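Side-chain contacts in phosphoribosylamine--glycine ligase (Thermotoga maritima, PDB 1VKZ), which catalyses the ATP-dependent joining of 5-phosphoribosylamine to glycine, giving glycinamide ribonucleotide in de novo purine biosynthesis: residues Y109-M114 with A122-A127; P212-Y217 with D292-V297. All coordinates share one frame; numbering follows the deposited sequence.

Contact 1 (Y109-M114 with A122-A127); sequences YAKRFM and ARFEVA
Lys-111 lies over one face of the Phe-124 ring and reaches past it to the backbone of Ala-122. The start of the lysine chain covers the ring. CB sits almost above the ring centre, 3.8 Å from the Phe-124 centroid and 10° off the normal, a CH-pi contact. The rest of the chain runs back across the ring. The lysine chain and the phenylalanine side chain point opposite ways and lie alongside, and Lys-111 CE ends 3.8 Å from Phe-124 CB. Bends at chi2 (-59°) and chi3 bring the lysine down along the ring instead of straight off the helix. Its NZ then donates a hydrogen bond to Ala-122 O. The modelled length of 2.4 Å from Lys-111 NZ to Ala-122 O is very short and its exact value is doubtful. The same oxygen lies in the plane of the Phe-124 ring, at its edge. NZ also bonds Thr-121 OG1 and forms a salt bridge with Asp-189, so this buried ammonium has three polar partners. An alanine in place of Phe-124 would probably open a gap beside the lysine methylenes and leave the chain freer to turn away from Ala-122. Further along, Arg-112 crosses Val-126 at about a right angle. Its NH2 comes within 3.6 Å of Val-126 CG2, a van der Waals touch of the exposed guanidinium on a buried valine. Together these pairs pack helix 107-116 against strand 124-127, an outer strand of the four-stranded antiparallel sheet in the ATP-grasp domain. Strand 186-190 lies beside 124-127, and Phe-124 also rests on its Val-187. Elsewhere the helix meets strand 280-287, where Ala-110 touches Tyr-286, and helix 98-105, which Tyr-109 packs against.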
loop_
_atom_site.group_PDB
_atom_site.type_symbol
_atom_site.label_atom_id
_atom_site.label_comp_id
_atom_site.label_asym_id
_atom_site.label_seq_id
_atom_site.Cartn_x
_atom_site.Cartn_y
_atom_site.Cartn_z
ATOM N N TYR A 109 16.543 8.175 5.731
ATOM C CA TYR A 109 16.714 7.380 6.924
ATOM C C TYR A 109 16.677 5.910 6.575
ATOM O O TYR A 109 17.474 5.143 7.091
ATOM C CB TYR A 109 15.676 7.704 7.985
ATOM C CG TYR A 109 15.705 6.759 9.184
ATOM C CD1 TYR A 109 16.581 6.968 10.235
ATOM C CD2 TYR A 109 14.867 5.657 9.248
ATOM C CE1 TYR A 109 16.601 6.114 11.338
ATOM C CE2 TYR A 109 14.888 4.801 10.330
ATOM C CZ TYR A 109 15.754 5.042 11.364
ATOM O OH TYR A 109 15.782 4.201 12.435
ATOM N N ALA A 110 15.764 5.505 5.687
ATOM C CA ALA A 110 15.575 4.090 5.414
ATOM C C ALA A 110 16.839 3.509 4.856
ATOM O O ALA A 110 17.249 2.409 5.241
ATOM C CB ALA A 110 14.390 3.873 4.465
ATOM N N LYS A 111 17.499 4.268 3.986
ATOM C CA LYS A 111 18.748 3.813 3.356
ATOM C C LYS A 111 19.899 3.675 4.309
ATOM O O LYS A 111 20.704 2.755 4.182
ATOM C CB LYS A 111 19.155 4.772 2.249
ATOM C CG LYS A 111 18.407 4.558 1.003
ATOM C CD LYS A 111 18.623 3.141 0.483
ATOM C CE LYS A 111 18.692 3.075 -1.042
ATOM N NZ LYS A 111 19.359 1.812 -1.515
ATOM N N ARG A 112 20.003 4.601 5.262
ATOM C CA ARG A 112 21.084 4.541 6.224
ATOM C C ARG A 112 20.881 3.400 7.194
ATOM O O ARG A 112 21.817 2.733 7.622
ATOM C CB ARG A 112 21.225 5.887 6.902
ATOM C CG ARG A 112 22.018 6.833 6.021
ATOM C CD ARG A 112 21.726 8.271 6.228
ATOM N NE ARG A 112 22.511 9.132 5.357
ATOM C CZ ARG A 112 22.500 10.457 5.445
ATOM N NH1 ARG A 112 21.714 11.068 6.331
ATOM N NH2 ARG A 112 23.260 11.179 4.636
ATOM N N PHE A 113 19.623 3.186 7.511
ATOM C CA PHE A 113 19.196 2.081 8.331
ATOM C C PHE A 113 19.650 0.769 7.696
ATOM O O PHE A 113 20.341 -0.039 8.316
ATOM C CB PHE A 113 17.670 2.132 8.433
ATOM C CG PHE A 113 17.076 0.986 9.175
ATOM C CD1 PHE A 113 17.106 0.952 10.548
ATOM C CD2 PHE A 113 16.522 -0.072 8.502
ATOM C CE1 PHE A 113 16.553 -0.111 11.218
ATOM C CE2 PHE A 113 15.988 -1.155 9.178
ATOM C CZ PHE A 113 16.003 -1.168 10.529
HETATM N N MSE A 114 19.276 0.570 6.441
HETATM C CA MSE A 114 19.618 -0.649 5.746
HETATM C C MSE A 114 21.163 -0.893 5.606
HETATM O O MSE A 114 21.661 -2.023 5.724
HETATM C CB MSE A 114 18.951 -0.612 4.391
HETATM C CG MSE A 114 17.465 -0.648 4.456
HETATM SE SE MSE A 114 16.707 -0.776 2.661
HETATM C CE MSE A 114 16.167 1.089 2.226
ATOM N N ALA A 122 19.984 -1.143 -3.052
ATOM C CA ALA A 122 20.785 -0.528 -4.081
ATOM C C ALA A 122 21.751 0.439 -3.480
ATOM O O ALA A 122 21.465 1.062 -2.465
ATOM C CB ALA A 122 19.900 0.207 -5.081
ATOM N N ARG A 123 22.897 0.562 -4.127
ATOM C CA ARG A 123 23.872 1.590 -3.812
ATOM C C ARG A 123 23.213 2.951 -4.045
ATOM O O ARG A 123 22.349 3.088 -4.899
ATOM C CB ARG A 123 25.095 1.403 -4.703
ATOM C CG ARG A 123 26.412 1.760 -4.069
ATOM C CD ARG A 123 27.623 1.464 -4.973
ATOM N NE ARG A 123 27.283 1.600 -6.398
ATOM C CZ ARG A 123 27.091 2.759 -7.053
ATOM N NH1 ARG A 123 27.198 3.933 -6.434
ATOM N NH2 ARG A 123 26.775 2.739 -8.345
ATOM N N PHE A 124 23.615 3.947 -3.271
ATOM C CA PHE A 124 22.899 5.214 -3.204
ATOM C C PHE A 124 23.790 6.323 -2.681
ATOM O O PHE A 124 24.728 6.059 -1.948
ATOM C CB PHE A 124 21.698 5.082 -2.231
ATOM C CG PHE A 124 22.114 4.995 -0.785
ATOM C CD1 PHE A 124 22.471 3.776 -0.213
ATOM C CD2 PHE A 124 22.211 6.143 0.001
ATOM C CE1 PHE A 124 22.902 3.722 1.125
ATOM C CE2 PHE A 124 22.633 6.067 1.311
ATOM C CZ PHE A 124 23.003 4.858 1.856
ATOM N N GLU A 125 23.450 7.564 -3.011
ATOM C CA GLU A 125 24.009 8.733 -2.324
ATOM C C GLU A 125 22.859 9.624 -1.898
ATOM O O GLU A 125 21.735 9.459 -2.368
ATOM C CB GLU A 125 24.921 9.535 -3.254
ATOM C CG GLU A 125 26.134 8.801 -3.823
ATOM C CD GLU A 125 27.266 8.612 -2.821
ATOM O OE1 GLU A 125 27.094 8.907 -1.615
ATOM O OE2 GLU A 125 28.349 8.164 -3.258
ATOM N N VAL A 126 23.146 10.583 -1.028
ATOM C CA VAL A 126 22.160 11.574 -0.606
ATOM C C VAL A 126 22.522 12.963 -1.114
ATOM O O VAL A 126 23.606 13.482 -0.834
ATOM C CB VAL A 126 22.040 11.637 0.928
ATOM C CG1 VAL A 126 20.991 12.688 1.349
ATOM C CG2 VAL A 126 21.691 10.243 1.492
ATOM N N ALA A 127 21.608 13.567 -1.863
ATOM C CA ALA A 127 21.775 14.951 -2.304
ATOM C C ALA A 127 20.774 15.846 -1.569
ATOM O O ALA A 127 19.549 15.708 -1.737
ATOM C CB ALA A 127 21.603 15.061 -3.825
#

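Contact 2 (P212-Y217 with D292-V297); sequences PFVRDY and DPETEV
Asp-216 and Glu-294 bring their carboxylates together across this contact, with Asp-216 OD2 2.6 Å from Glu-294 OE2. Their planes are turned 69° apart, so the groups do not lie flat on one another. One oxygen of each makes the approach. Glu-294 gets there by a bend at chi2 (102°), which brings its end nearer to the strand than its first bond would suggest. Val-214 points at the helix too. Its CG2 methyl lies beside the CB and CG of Glu-294, although the modelled closeness to CG is doubtful. Its other methyl, CG1, meets Val-297 CG1 at 3.9 Å. The two valines come from opposite directions and touch flank to flank. The helix 294-301 starts here, in the ATP-grasp fold, just after strand 280-287, which carries the predicted metal ligands. Pro-293 is its N-cap residue and follows a cis peptide bond. Thr-295 OG1 hydrogen-bonds back to Gly-291 O, just ahead of the helix. Strand 215-219 is an outermost strand of a six-stranded antiparallel sheet and pairs with strand 233-236, as in the backbone bonds of Arg-215 with Trp-235. Val-297 also touches Ser-234 of that neighbouring strand, and Ala-328 and Asp-330 of strand 327-334.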
loop_
_atom_site.group_PDB
_atom_site.type_symbol
_atom_site.label_atom_id
_atom_site.label_comp_id
_atom_site.label_asym_id
_atom_site.label_seq_id
_atom_site.Cartn_x
_atom_site.Cartn_y
_atom_site.Cartn_z
ATOM N N PRO A 212 0.065 -13.607 1.569
ATOM C CA PRO A 212 0.084 -14.041 0.214
ATOM C C PRO A 212 0.634 -12.968 -0.703
ATOM O O PRO A 212 0.228 -11.810 -0.610
ATOM C CB PRO A 212 -1.398 -14.251 -0.091
ATOM C CG PRO A 212 -1.986 -14.587 1.136
ATOM C CD PRO A 212 -1.261 -13.820 2.172
ATOM N N PHE A 213 1.515 -13.352 -1.604
ATOM C CA PHE A 213 2.051 -12.432 -2.613
ATOM C C PHE A 213 1.009 -12.170 -3.697
ATOM O O PHE A 213 0.295 -13.095 -4.146
ATOM C CB PHE A 213 3.363 -12.978 -3.212
ATOM C CG PHE A 213 4.448 -13.124 -2.199
ATOM C CD1 PHE A 213 4.496 -14.225 -1.361
ATOM C CD2 PHE A 213 5.398 -12.139 -2.029
ATOM C CE1 PHE A 213 5.505 -14.351 -0.394
ATOM C CE2 PHE A 213 6.405 -12.267 -1.044
ATOM C CZ PHE A 213 6.442 -13.358 -0.237
ATOM N N VAL A 214 0.895 -10.912 -4.098
ATOM C CA VAL A 214 -0.113 -10.497 -5.063
ATOM C C VAL A 214 0.584 -9.681 -6.135
ATOM O O VAL A 214 1.662 -9.187 -5.921
ATOM C CB VAL A 214 -1.306 -9.745 -4.385
ATOM C CG1 VAL A 214 -1.805 -10.529 -3.219
ATOM C CG2 VAL A 214 -0.930 -8.401 -3.914
ATOM N N ARG A 215 0.008 -9.581 -7.312
ATOM C CA ARG A 215 0.657 -8.834 -8.364
ATOM C C ARG A 215 -0.191 -7.607 -8.583
ATOM O O ARG A 215 -1.383 -7.705 -8.753
ATOM C CB ARG A 215 0.820 -9.676 -9.645
ATOM C CG ARG A 215 1.497 -8.897 -10.765
ATOM C CD ARG A 215 2.182 -9.705 -11.841
ATOM N NE ARG A 215 2.952 -10.868 -11.379
ATOM C CZ ARG A 215 4.007 -10.844 -10.554
ATOM N NH1 ARG A 215 4.448 -9.709 -10.008
ATOM N NH2 ARG A 215 4.613 -11.988 -10.244
ATOM N N ASP A 216 0.422 -6.443 -8.552
ATOM C CA ASP A 216 -0.320 -5.211 -8.768
ATOM C C ASP A 216 -0.041 -4.595 -10.166
ATOM O O ASP A 216 0.907 -4.964 -10.873
ATOM C CB ASP A 216 -0.101 -4.225 -7.606
ATOM C CG ASP A 216 1.351 -4.180 -7.122
ATOM O OD1 ASP A 216 2.210 -3.625 -7.855
ATOM O OD2 ASP A 216 1.706 -4.664 -6.019
ATOM N N TYR A 217 -0.925 -3.677 -10.546
ATOM C CA TYR A 217 -0.908 -3.043 -11.822
ATOM C C TYR A 217 -0.877 -1.548 -11.555
ATOM O O TYR A 217 -1.911 -0.937 -11.303
ATOM C CB TYR A 217 -2.160 -3.463 -12.584
ATOM C CG TYR A 217 -2.144 -4.910 -13.038
ATOM C CD1 TYR A 217 -2.388 -5.932 -12.145
ATOM C CD2 TYR A 217 -1.871 -5.253 -14.372
ATOM C CE1 TYR A 217 -2.385 -7.249 -12.537
ATOM C CE2 TYR A 217 -1.847 -6.594 -14.781
ATOM C CZ TYR A 217 -2.109 -7.580 -13.843
ATOM O OH TYR A 217 -2.110 -8.904 -14.197
ATOM N N ASP A 292 -2.813 -0.960 -1.387
ATOM C CA ASP A 292 -4.162 -0.784 -1.945
ATOM C C ASP A 292 -3.923 -0.688 -3.442
ATOM O O ASP A 292 -3.360 0.289 -3.886
ATOM C CB ASP A 292 -4.776 0.521 -1.449
ATOM C CG ASP A 292 -6.319 0.557 -1.515
ATOM O OD1 ASP A 292 -6.973 -0.095 -2.335
ATOM O OD2 ASP A 292 -6.981 1.264 -0.743
ATOM N N PRO A 293 -4.338 -1.668 -4.244
ATOM C CA PRO A 293 -5.328 -2.659 -3.892
ATOM C C PRO A 293 -4.830 -4.047 -3.498
ATOM O O PRO A 293 -5.572 -5.005 -3.674
ATOM C CB PRO A 293 -6.107 -2.755 -5.175
ATOM C CG PRO A 293 -5.108 -2.462 -6.257
ATOM C CD PRO A 293 -3.897 -1.846 -5.634
ATOM N N GLU A 294 -3.627 -4.186 -2.948
ATOM C CA GLU A 294 -3.187 -5.536 -2.543
ATOM C C GLU A 294 -3.998 -6.110 -1.384
ATOM O O GLU A 294 -4.237 -7.291 -1.318
ATOM C CB GLU A 294 -1.712 -5.560 -2.150
ATOM C CG GLU A 294 -0.739 -5.378 -3.303
ATOM C CD GLU A 294 -0.174 -3.986 -3.366
ATOM O OE1 GLU A 294 -0.952 -3.035 -3.167
ATOM O OE2 GLU A 294 1.036 -3.854 -3.621
ATOM N N THR A 295 -4.370 -5.262 -0.443
ATOM C CA THR A 295 -5.141 -5.693 0.728
ATOM C C THR A 295 -6.452 -6.351 0.351
ATOM O O THR A 295 -6.809 -7.403 0.894
ATOM C CB THR A 295 -5.420 -4.481 1.672
ATOM O OG1 THR A 295 -4.199 -3.967 2.242
ATOM C CG2 THR A 295 -6.289 -4.889 2.880
ATOM N N GLU A 296 -7.178 -5.724 -0.568
ATOM C CA GLU A 296 -8.438 -6.272 -1.121
ATOM C C GLU A 296 -8.225 -7.723 -1.519
ATOM O O GLU A 296 -9.005 -8.585 -1.171
ATOM C CB GLU A 296 -8.896 -5.458 -2.350
ATOM C CG GLU A 296 -9.454 -4.077 -2.039
ATOM C CD GLU A 296 -8.432 -2.953 -1.907
ATOM O OE1 GLU A 296 -7.281 -3.139 -1.421
ATOM O OE2 GLU A 296 -8.818 -1.825 -2.259
ATOM N N VAL A 297 -7.142 -7.992 -2.233
ATOM C CA VAL A 297 -6.889 -9.340 -2.732
ATOM C C VAL A 297 -6.512 -10.297 -1.608
ATOM O O VAL A 297 -7.035 -11.391 -1.529
ATOM C CB VAL A 297 -5.823 -9.331 -3.835
ATOM C CG1 VAL A 297 -5.530 -10.736 -4.305
ATOM C CG2 VAL A 297 -6.334 -8.554 -4.998
#

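In the fold
Contacts 1 and 2 follow one another along the chain within the ATP-grasp domain. The centres of the two contacts are 27 Å apart, their nearest atoms about 16 Å, and they do not touch. Strand 280-287 relates them: its predicted magnesium ligands lie about 8 Å from each, Glu-285 from Lys-111 and Asn-287 from Glu-294, side chain to side chain. Each also has a side chain near a residue of the predicted ATP-binding range. Lys-111 is about 3 Å from the side chain of Asp-189, and Glu-294 about 4 Å from that of Ser-198. These distances are consistent with both contacts lying near the predicted site. Contact 1 sets a helix against the four-stranded sheet, contact 2 against the six-stranded one.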